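Local coordinates for protein methyltransferase (Thermus thermophilus, PDB 1WS6) that probably transfers a methyl group from S-adenosylmethionine to a guanine of ribosomal RNA, as its RsmD-type relatives do, at residues 47-52 / 114-119; 65-70 / 91-96; 118-123 / 144-149. One frame throughout, in Å; residues are numbered along the deposited sequence.

How the interactions relate
All three contacts belong to one seven-stranded sheet with the strand order of class I methyltransferases. Interactions 1 and 3 lie at the C-terminal ends of its parallel strands, and interaction 2 runs along two strands up to those ends. Interaction 1 joins neighbouring strands 44-48 and 111-116. Interaction 2 pairs strand 65-69 with the outermost strand 91-93. Its centre is about 9 Å from that of interaction 1, between whose segments it falls along the chain. Interaction 3 follows, sharing Pro118 and Pro119 with interaction 1, again with centres about 9 Å apart. Interactions 2 and 3 do not touch. Together they mark the C-terminal ends of the strands, where such enzymes usually hold cofactor and substrate.

Interaction 1 of 3, residues 47-52 / 114-119; sequences DPFAGS and AFMAPP. Unlike the reference sequence in segment 47-52: Pro48 (reference Leu).
Pro118 lays CB over one face of the Phe49 ring, 3.7 Å from the ring centroid and 17° off the ring normal. This is a CH-pi contact. Met116, a selenomethionine, meets the same ring at its edge, with CE 3.4 Å from Phe49 CD1. SE also lies at the edge, so the pair is a Met-aromatic contact. The same methyl rests against Pro48, CE to CG 3.3 Å. The Met116 side chain starts out extended and bends at chi3 (-94°), which turns CE towards Pro48 and Phe49.

Nearer the strands, Pro48 CD comes within 3.0 Å of Phe115 O, a tight approach. Asp47 runs alongside Phe115. Its OD1 lies in the plane of the Phe115 ring, 3.9 Å from CD1.

Water links the backbones beyond the strand ends. Water 1 can donate to Pro48 O at 2.8 Å, though other acceptors compete for its protons. Its bond from Ala117 N is modelled too short, so its length is doubtful. Water 2 lies 2.7 Å from Phe49 O and 2.8 Å from Ala117 O and can donate to both, with the same competition.

Further out, Val97 of helix 97-106 packs on Pro48, Phe49 and Met116. Leu127 of helix 126-134 touches Phe49 and Pro118. Asp47 OD2 takes a weak hydrogen bond from Gly56 N, near the start of helix 54-61.

The contact is therefore apolar around Phe49 and Met116, and water-bridged between the backbones. This is consistent with splayed strand ends beside a probable cofactor site.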
loop_
_atom_site.group_PDB
_atom_site.type_symbol
_atom_site.label_atom_id
_atom_site.label_comp_id
_atom_site.label_asym_id
_atom_site.label_seq_id
_atom_site.Cartn_x
_atom_site.Cartn_y
_atom_site.Cartn_z
ATOM N N ASP A 47 -0.553 4.104 -1.810
ATOM C CA ASP A 47 0.271 2.903 -1.893
ATOM C C ASP A 47 1.495 3.093 -2.769
ATOM O O ASP A 47 1.479 2.779 -3.958
ATOM C CB ASP A 47 -0.556 1.716 -2.401
ATOM C CG ASP A 47 0.284 0.452 -2.615
ATOM O OD1 ASP A 47 1.374 0.329 -2.017
ATOM O OD2 ASP A 47 -0.157 -0.438 -3.379
ATOM N N PRO A 48 2.569 3.638 -2.191
ATOM C CA PRO A 48 3.835 3.880 -2.897
ATOM C C PRO A 48 4.520 2.517 -2.965
ATOM O O PRO A 48 4.397 1.716 -2.036
ATOM C CB PRO A 48 4.561 4.853 -1.977
ATOM C CG PRO A 48 4.119 4.384 -0.608
ATOM C CD PRO A 48 2.646 4.068 -0.784
ATOM N N PHE A 49 5.224 2.252 -4.058
ATOM C CA PHE A 49 5.886 0.961 -4.248
ATOM C C PHE A 49 4.847 -0.095 -4.541
ATOM O O PHE A 49 5.031 -1.265 -4.226
ATOM C CB PHE A 49 6.684 0.537 -3.017
ATOM C CG PHE A 49 7.967 1.269 -2.862
ATOM C CD1 PHE A 49 8.174 2.107 -1.783
ATOM C CD2 PHE A 49 8.970 1.131 -3.807
ATOM C CE1 PHE A 49 9.360 2.799 -1.646
ATOM C CE2 PHE A 49 10.158 1.815 -3.678
ATOM C CZ PHE A 49 10.354 2.651 -2.596
ATOM N N ALA A 50 3.737 0.327 -5.126
ATOM C CA ALA A 50 2.697 -0.619 -5.480
ATOM C C ALA A 50 3.383 -1.493 -6.518
ATOM O O ALA A 50 4.362 -1.071 -7.128
ATOM C CB ALA A 50 1.519 0.112 -6.094
ATOM N N GLY A 51 2.921 -2.714 -6.710
ATOM C CA GLY A 51 3.565 -3.533 -7.724
ATOM C C GLY A 51 2.516 -3.721 -8.792
ATOM O O GLY A 51 2.189 -2.787 -9.528
ATOM N N SER A 52 1.979 -4.931 -8.865
ATOM C CA SER A 52 0.914 -5.219 -9.805
ATOM C C SER A 52 -0.296 -4.538 -9.174
ATOM O O SER A 52 -1.335 -4.387 -9.810
ATOM C CB SER A 52 0.673 -6.721 -9.889
ATOM O OG SER A 52 1.873 -7.408 -10.187
ATOM N N ALA A 114 -1.561 5.314 4.561
ATOM C CA ALA A 114 -0.446 5.231 3.630
ATOM C C ALA A 114 0.277 3.924 3.934
ATOM O O ALA A 114 0.941 3.803 4.960
ATOM C CB ALA A 114 0.493 6.419 3.809
ATOM N N PHE A 115 0.109 2.946 3.046
ATOM C CA PHE A 115 0.722 1.630 3.182
ATOM C C PHE A 115 1.952 1.513 2.304
ATOM O O PHE A 115 1.911 1.824 1.112
ATOM C CB PHE A 115 -0.279 0.533 2.797
ATOM C CG PHE A 115 0.338 -0.842 2.673
ATOM C CD1 PHE A 115 0.998 -1.228 1.507
ATOM C CD2 PHE A 115 0.274 -1.743 3.725
ATOM C CE1 PHE A 115 1.586 -2.494 1.395
ATOM C CE2 PHE A 115 0.858 -3.010 3.624
ATOM C CZ PHE A 115 1.516 -3.386 2.458
HETATM N N MSE A 116 3.044 1.041 2.888
HETATM C CA MSE A 116 4.274 0.887 2.138
HETATM C C MSE A 116 4.940 -0.472 2.345
HETATM O O MSE A 116 5.307 -0.838 3.459
HETATM C CB MSE A 116 5.237 2.009 2.513
HETATM C CG MSE A 116 6.594 1.902 1.871
HETATM SE SE MSE A 116 7.645 3.499 2.155
HETATM C CE MSE A 116 7.168 4.381 0.531
ATOM N N ALA A 117 5.084 -1.219 1.258
ATOM C CA ALA A 117 5.726 -2.524 1.298
ATOM C C ALA A 117 6.787 -2.568 0.197
ATOM O O ALA A 117 6.633 -3.249 -0.821
ATOM C CB ALA A 117 4.692 -3.628 1.091
ATOM N N PRO A 118 7.882 -1.827 0.388
ATOM C CA PRO A 118 8.959 -1.793 -0.600
ATOM C C PRO A 118 9.774 -3.079 -0.611
ATOM O O PRO A 118 9.733 -3.855 0.339
ATOM C CB PRO A 118 9.779 -0.583 -0.167
ATOM C CG PRO A 118 9.630 -0.586 1.312
ATOM C CD PRO A 118 8.184 -0.960 1.542
ATOM N N PRO A 119 10.505 -3.336 -1.707
ATOM C CA PRO A 119 11.315 -4.552 -1.770
ATOM C C PRO A 119 12.376 -4.542 -0.675
ATOM O O PRO A 119 13.161 -3.607 -0.567
ATOM C CB PRO A 119 11.897 -4.508 -3.183
ATOM C CG PRO A 119 11.924 -3.061 -3.506
ATOM C CD PRO A 119 10.608 -2.570 -2.961
HETATM O O HOH W 1 3.884 -0.747 -0.896
HETATM O O HOH W 2 4.709 -3.513 -2.780
#

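Interaction 2 of 3, residues 65-70 / 91-96; sequences EAVLVE and RVVALP
Leu68 is held on both its backbone polar groups by the strand beside it. Its N donates to Arg91 O at 2.9 Å, and its O accepts from Val93 N at 2.8 Å; both bonds are almost straight. Arg91 N to Ala66 O and Glu70 N to Val93 O, each 3.1 Å, extend the parallel pairing at either end. The last is more bent, 154° at the hydrogen. CA-H...O contacts fill in between, such as Val69 CA to Val93 O.

The apolar contacts lie on the face that carries Val67, Val69, Arg91 and Val93. Val67 CG1 meets Val93 CG2 at 4.1 Å. Val69 CB lies 4.0 Å from Val93 CB. The extended Arg91 chain runs beside Val67, its CD 4.2 Å from CG2. Val69 CG2 lies 4.2 Å from Leu95 CD1. Phe100 of helix 97-106 packs on Val69, Val93 and Leu95.

The Glu70 side chain leaves the backbone away from strand 91-93, and its OE1 accepts from Asp72 N. An acid at this strand end often binds the cofactor ribose in class I methyltransferases. Strand 65-69, helix 73-86 and strand 91-93 form a beta-alpha-beta crossover, typical of the Rossmann-like fold.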
loop_
_atom_site.group_PDB
_atom_site.type_symbol
_atom_site.label_atom_id
_atom_site.label_comp_id
_atom_site.label_asym_id
_atom_site.label_seq_id
_atom_site.Cartn_x
_atom_site.Cartn_y
_atom_site.Cartn_z
ATOM N N GLU A 65 -10.298 5.502 -1.798
ATOM C CA GLU A 65 -9.931 6.275 -2.983
ATOM C C GLU A 65 -8.419 6.023 -3.024
ATOM O O GLU A 65 -7.641 6.684 -2.333
ATOM C CB GLU A 65 -10.222 7.764 -2.771
ATOM C CG GLU A 65 -10.168 8.585 -4.054
ATOM C CD GLU A 65 -10.266 10.089 -3.812
ATOM O OE1 GLU A 65 -11.128 10.508 -3.005
ATOM O OE2 GLU A 65 -9.487 10.845 -4.440
ATOM N N ALA A 66 -8.009 5.049 -3.824
ATOM C CA ALA A 66 -6.611 4.660 -3.878
ATOM C C ALA A 66 -5.708 5.345 -4.887
ATOM O O ALA A 66 -6.081 5.589 -6.024
ATOM C CB ALA A 66 -6.523 3.149 -4.064
ATOM N N VAL A 67 -4.495 5.633 -4.441
ATOM C CA VAL A 67 -3.480 6.247 -5.275
ATOM C C VAL A 67 -2.283 5.314 -5.218
ATOM O O VAL A 67 -1.737 5.081 -4.157
ATOM C CB VAL A 67 -3.066 7.626 -4.745
ATOM C CG1 VAL A 67 -1.838 8.126 -5.491
ATOM C CG2 VAL A 67 -4.209 8.595 -4.926
ATOM N N LEU A 68 -1.885 4.782 -6.363
ATOM C CA LEU A 68 -0.766 3.855 -6.421
ATOM C C LEU A 68 0.387 4.423 -7.228
ATOM O O LEU A 68 0.214 4.803 -8.389
ATOM C CB LEU A 68 -1.215 2.542 -7.050
ATOM C CG LEU A 68 -2.282 1.737 -6.300
ATOM C CD1 LEU A 68 -3.621 2.460 -6.306
ATOM C CD2 LEU A 68 -2.417 0.377 -6.962
ATOM N N VAL A 69 1.564 4.495 -6.615
ATOM C CA VAL A 69 2.719 5.004 -7.325
ATOM C C VAL A 69 3.744 3.877 -7.439
ATOM O O VAL A 69 4.022 3.178 -6.469
ATOM C CB VAL A 69 3.277 6.303 -6.642
ATOM C CG1 VAL A 69 2.776 6.412 -5.236
ATOM C CG2 VAL A 69 4.789 6.337 -6.697
ATOM N N GLU A 70 4.257 3.684 -8.654
ATOM C CA GLU A 70 5.217 2.621 -8.976
ATOM C C GLU A 70 6.129 3.102 -10.109
ATOM O O GLU A 70 5.658 3.655 -11.099
ATOM C CB GLU A 70 4.446 1.353 -9.391
ATOM C CG GLU A 70 5.283 0.276 -10.053
ATOM C CD GLU A 70 6.445 -0.170 -9.204
ATOM O OE1 GLU A 70 7.521 -0.455 -9.772
ATOM O OE2 GLU A 70 6.297 -0.242 -7.967
ATOM N N ARG A 91 -6.045 5.756 -9.117
ATOM C CA ARG A 91 -5.099 6.652 -9.761
ATOM C C ARG A 91 -3.761 5.933 -9.786
ATOM O O ARG A 91 -3.301 5.433 -8.759
ATOM C CB ARG A 91 -4.978 7.970 -8.986
ATOM C CG ARG A 91 -3.979 8.981 -9.566
ATOM C CD ARG A 91 -4.022 10.293 -8.757
ATOM N NE ARG A 91 -2.911 11.220 -9.008
ATOM C CZ ARG A 91 -2.638 11.791 -10.184
ATOM N NH1 ARG A 91 -3.391 11.535 -11.247
ATOM N NH2 ARG A 91 -1.619 12.640 -10.296
ATOM N N VAL A 92 -3.160 5.860 -10.968
ATOM C CA VAL A 92 -1.867 5.217 -11.148
ATOM C C VAL A 92 -0.857 6.298 -11.476
ATOM O O VAL A 92 -0.990 6.993 -12.481
ATOM C CB VAL A 92 -1.901 4.206 -12.309
ATOM C CG1 VAL A 92 -0.497 3.694 -12.593
ATOM C CG2 VAL A 92 -2.830 3.055 -11.964
ATOM N N VAL A 93 0.144 6.443 -10.617
ATOM C CA VAL A 93 1.186 7.441 -10.794
ATOM C C VAL A 93 2.505 6.718 -11.074
ATOM O O VAL A 93 3.107 6.115 -10.176
ATOM C CB VAL A 93 1.313 8.297 -9.537
ATOM C CG1 VAL A 93 2.252 9.453 -9.782
ATOM C CG2 VAL A 93 -0.053 8.804 -9.138
ATOM N N ALA A 94 2.944 6.776 -12.327
ATOM C CA ALA A 94 4.161 6.097 -12.743
ATOM C C ALA A 94 5.438 6.891 -12.550
ATOM O O ALA A 94 5.940 7.521 -13.481
ATOM C CB ALA A 94 4.041 5.670 -14.204
ATOM N N LEU A 95 5.979 6.835 -11.344
ATOM C CA LEU A 95 7.217 7.532 -11.053
ATOM C C LEU A 95 7.765 7.084 -9.711
ATOM O O LEU A 95 7.045 6.509 -8.892
ATOM C CB LEU A 95 6.986 9.043 -11.080
ATOM C CG LEU A 95 5.823 9.579 -10.258
ATOM C CD1 LEU A 95 6.231 9.651 -8.813
ATOM C CD2 LEU A 95 5.431 10.956 -10.760
ATOM N N PRO A 96 9.063 7.321 -9.483
ATOM C CA PRO A 96 9.737 6.950 -8.242
ATOM C C PRO A 96 9.092 7.605 -7.029
ATOM O O PRO A 96 8.650 8.753 -7.084
ATOM C CB PRO A 96 11.177 7.401 -8.482
ATOM C CG PRO A 96 11.038 8.521 -9.442
ATOM C CD PRO A 96 9.982 8.020 -10.392
#

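Interaction 3 of 3, residues 118-123 / 144-149; sequences PPYAMD and VLQHPK
Tyr120 closes the Pro-Pro-Tyr sequence after strand 111-116 and packs on Pro148 at the end of strand 141-148. Pro118 to Tyr120 match the end of the Asp/Asn-Pro-Pro-Tyr motif IV of N-methyltransferases, with Ala117 in place of the acid or amide, so the loop probably borders the substrate site. In a CH-pi contact, Pro148 CD sits over the centre of the Tyr120 ring, 3.5 Å from the centroid and 4° off the normal. Chi1 of -62° sets Tyr120 CG anti to its carbonyl carbon, and the ring then reaches across to the strand. At the far end, Tyr120 OH donates a weak hydrogen bond to Gln146 OE1, 2.9 Å away. Ring and amide planes stand 72° apart. A leucine in place of Tyr120 would probably leave Gln146 OE1 without this donor and Pro148 CD without its ring face.

A type I turn from Pro119 to Met122 carries Tyr120. On the strand side, the His147 ring donates through ND1 to Pro148 O at 2.9 Å.

Around the contact, Asn164 of strand 164-170 adds a weak bond to Tyr120 OH. Strand 141-148 runs between strands 111-116 and 164-170, while Phe128 of helix 126-134 packs on His147.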
loop_
_atom_site.group_PDB
_atom_site.type_symbol
_atom_site.label_atom_id
_atom_site.label_comp_id
_atom_site.label_asym_id
_atom_site.label_seq_id
_atom_site.Cartn_x
_atom_site.Cartn_y
_atom_site.Cartn_z
ATOM N N PRO A 118 7.882 -1.827 0.388
ATOM C CA PRO A 118 8.959 -1.793 -0.600
ATOM C C PRO A 118 9.774 -3.079 -0.611
ATOM O O PRO A 118 9.733 -3.855 0.339
ATOM C CB PRO A 118 9.779 -0.583 -0.167
ATOM C CG PRO A 118 9.630 -0.586 1.312
ATOM C CD PRO A 118 8.184 -0.960 1.542
ATOM N N PRO A 119 10.505 -3.336 -1.707
ATOM C CA PRO A 119 11.315 -4.552 -1.770
ATOM C C PRO A 119 12.376 -4.542 -0.675
ATOM O O PRO A 119 13.161 -3.607 -0.567
ATOM C CB PRO A 119 11.897 -4.508 -3.183
ATOM C CG PRO A 119 11.924 -3.061 -3.506
ATOM C CD PRO A 119 10.608 -2.570 -2.961
ATOM N N TYR A 120 12.368 -5.597 0.132
ATOM C CA TYR A 120 13.271 -5.773 1.269
ATOM C C TYR A 120 14.762 -5.538 1.039
ATOM O O TYR A 120 15.529 -5.423 2.001
ATOM C CB TYR A 120 13.058 -7.170 1.855
ATOM C CG TYR A 120 11.654 -7.367 2.368
ATOM C CD1 TYR A 120 11.205 -8.611 2.790
ATOM C CD2 TYR A 120 10.774 -6.292 2.442
ATOM C CE1 TYR A 120 9.909 -8.774 3.274
ATOM C CE2 TYR A 120 9.489 -6.445 2.920
ATOM C CZ TYR A 120 9.058 -7.683 3.335
ATOM O OH TYR A 120 7.771 -7.816 3.810
ATOM N N ALA A 121 15.176 -5.464 -0.220
ATOM C CA ALA A 121 16.581 -5.247 -0.533
ATOM C C ALA A 121 16.977 -3.792 -0.289
ATOM O O ALA A 121 18.151 -3.489 -0.057
ATOM C CB ALA A 121 16.862 -5.636 -1.989
HETATM N N MSE A 122 15.994 -2.896 -0.345
HETATM C CA MSE A 122 16.242 -1.477 -0.125
HETATM C C MSE A 122 16.407 -1.177 1.363
HETATM O O MSE A 122 16.210 -2.048 2.205
HETATM C CB MSE A 122 15.093 -0.654 -0.694
HETATM C CG MSE A 122 14.912 -0.852 -2.163
HETATM SE SE MSE A 122 13.381 0.061 -2.836
HETATM C CE MSE A 122 14.108 1.827 -3.134
ATOM N N ASP A 123 16.775 0.058 1.678
ATOM C CA ASP A 123 16.962 0.465 3.063
ATOM C C ASP A 123 15.598 0.749 3.684
ATOM O O ASP A 123 15.176 1.901 3.788
ATOM C CB ASP A 123 17.858 1.713 3.127
ATOM C CG ASP A 123 18.216 2.119 4.554
ATOM O OD1 ASP A 123 19.304 2.702 4.744
ATOM O OD2 ASP A 123 17.418 1.876 5.487
ATOM N N VAL A 144 1.356 2.570 7.523
ATOM C CA VAL A 144 1.560 1.151 7.735
ATOM C C VAL A 144 2.791 0.734 6.958
ATOM O O VAL A 144 2.873 0.942 5.749
ATOM C CB VAL A 144 0.362 0.332 7.245
ATOM C CG1 VAL A 144 0.636 -1.151 7.466
ATOM C CG2 VAL A 144 -0.903 0.773 7.980
ATOM N N LEU A 145 3.741 0.130 7.655
ATOM C CA LEU A 145 4.980 -0.284 7.026
ATOM C C LEU A 145 5.145 -1.807 7.078
ATOM O O LEU A 145 5.043 -2.399 8.150
ATOM C CB LEU A 145 6.137 0.420 7.751
ATOM C CG LEU A 145 5.783 1.865 8.186
ATOM C CD1 LEU A 145 6.846 2.447 9.117
ATOM C CD2 LEU A 145 5.628 2.745 6.957
ATOM N N GLN A 146 5.357 -2.446 5.927
ATOM C CA GLN A 146 5.559 -3.897 5.907
ATOM C C GLN A 146 7.050 -4.133 5.745
ATOM O O GLN A 146 7.706 -3.442 4.980
ATOM C CB GLN A 146 4.812 -4.570 4.752
ATOM C CG GLN A 146 5.072 -6.076 4.690
ATOM C CD GLN A 146 4.437 -6.762 3.484
ATOM O OE1 GLN A 146 5.088 -7.551 2.789
ATOM N NE2 GLN A 146 3.157 -6.479 3.241
ATOM N N HIS A 147 7.583 -5.120 6.455
ATOM C CA HIS A 147 9.011 -5.396 6.405
ATOM C C HIS A 147 9.329 -6.743 7.045
ATOM O O HIS A 147 8.462 -7.386 7.632
ATOM C CB HIS A 147 9.730 -4.306 7.185
ATOM C CG HIS A 147 9.210 -4.141 8.583
ATOM N ND1 HIS A 147 9.464 -5.051 9.585
ATOM C CD2 HIS A 147 8.408 -3.196 9.130
ATOM C CE1 HIS A 147 8.844 -4.676 10.688
ATOM N NE2 HIS A 147 8.194 -3.553 10.439
ATOM N N PRO A 148 10.582 -7.199 6.929
ATOM C CA PRO A 148 10.891 -8.490 7.556
ATOM C C PRO A 148 10.793 -8.341 9.070
ATOM O O PRO A 148 11.234 -7.335 9.630
ATOM C CB PRO A 148 12.308 -8.794 7.061
ATOM C CG PRO A 148 12.855 -7.453 6.633
ATOM C CD PRO A 148 11.672 -6.753 6.045
ATOM N N LYS A 149 10.201 -9.334 9.730
ATOM C CA LYS A 149 10.009 -9.291 11.177
ATOM C C LYS A 149 11.255 -8.947 11.999
ATOM O O LYS A 149 11.145 -8.454 13.122
ATOM C CB LYS A 149 9.415 -10.617 11.669
ATOM C CG LYS A 149 10.423 -11.746 11.889
ATOM C CD LYS A 149 9.714 -13.019 12.352
ATOM C CE LYS A 149 10.626 -13.929 13.175
ATOM N NZ LYS A 149 11.870 -14.332 12.472
#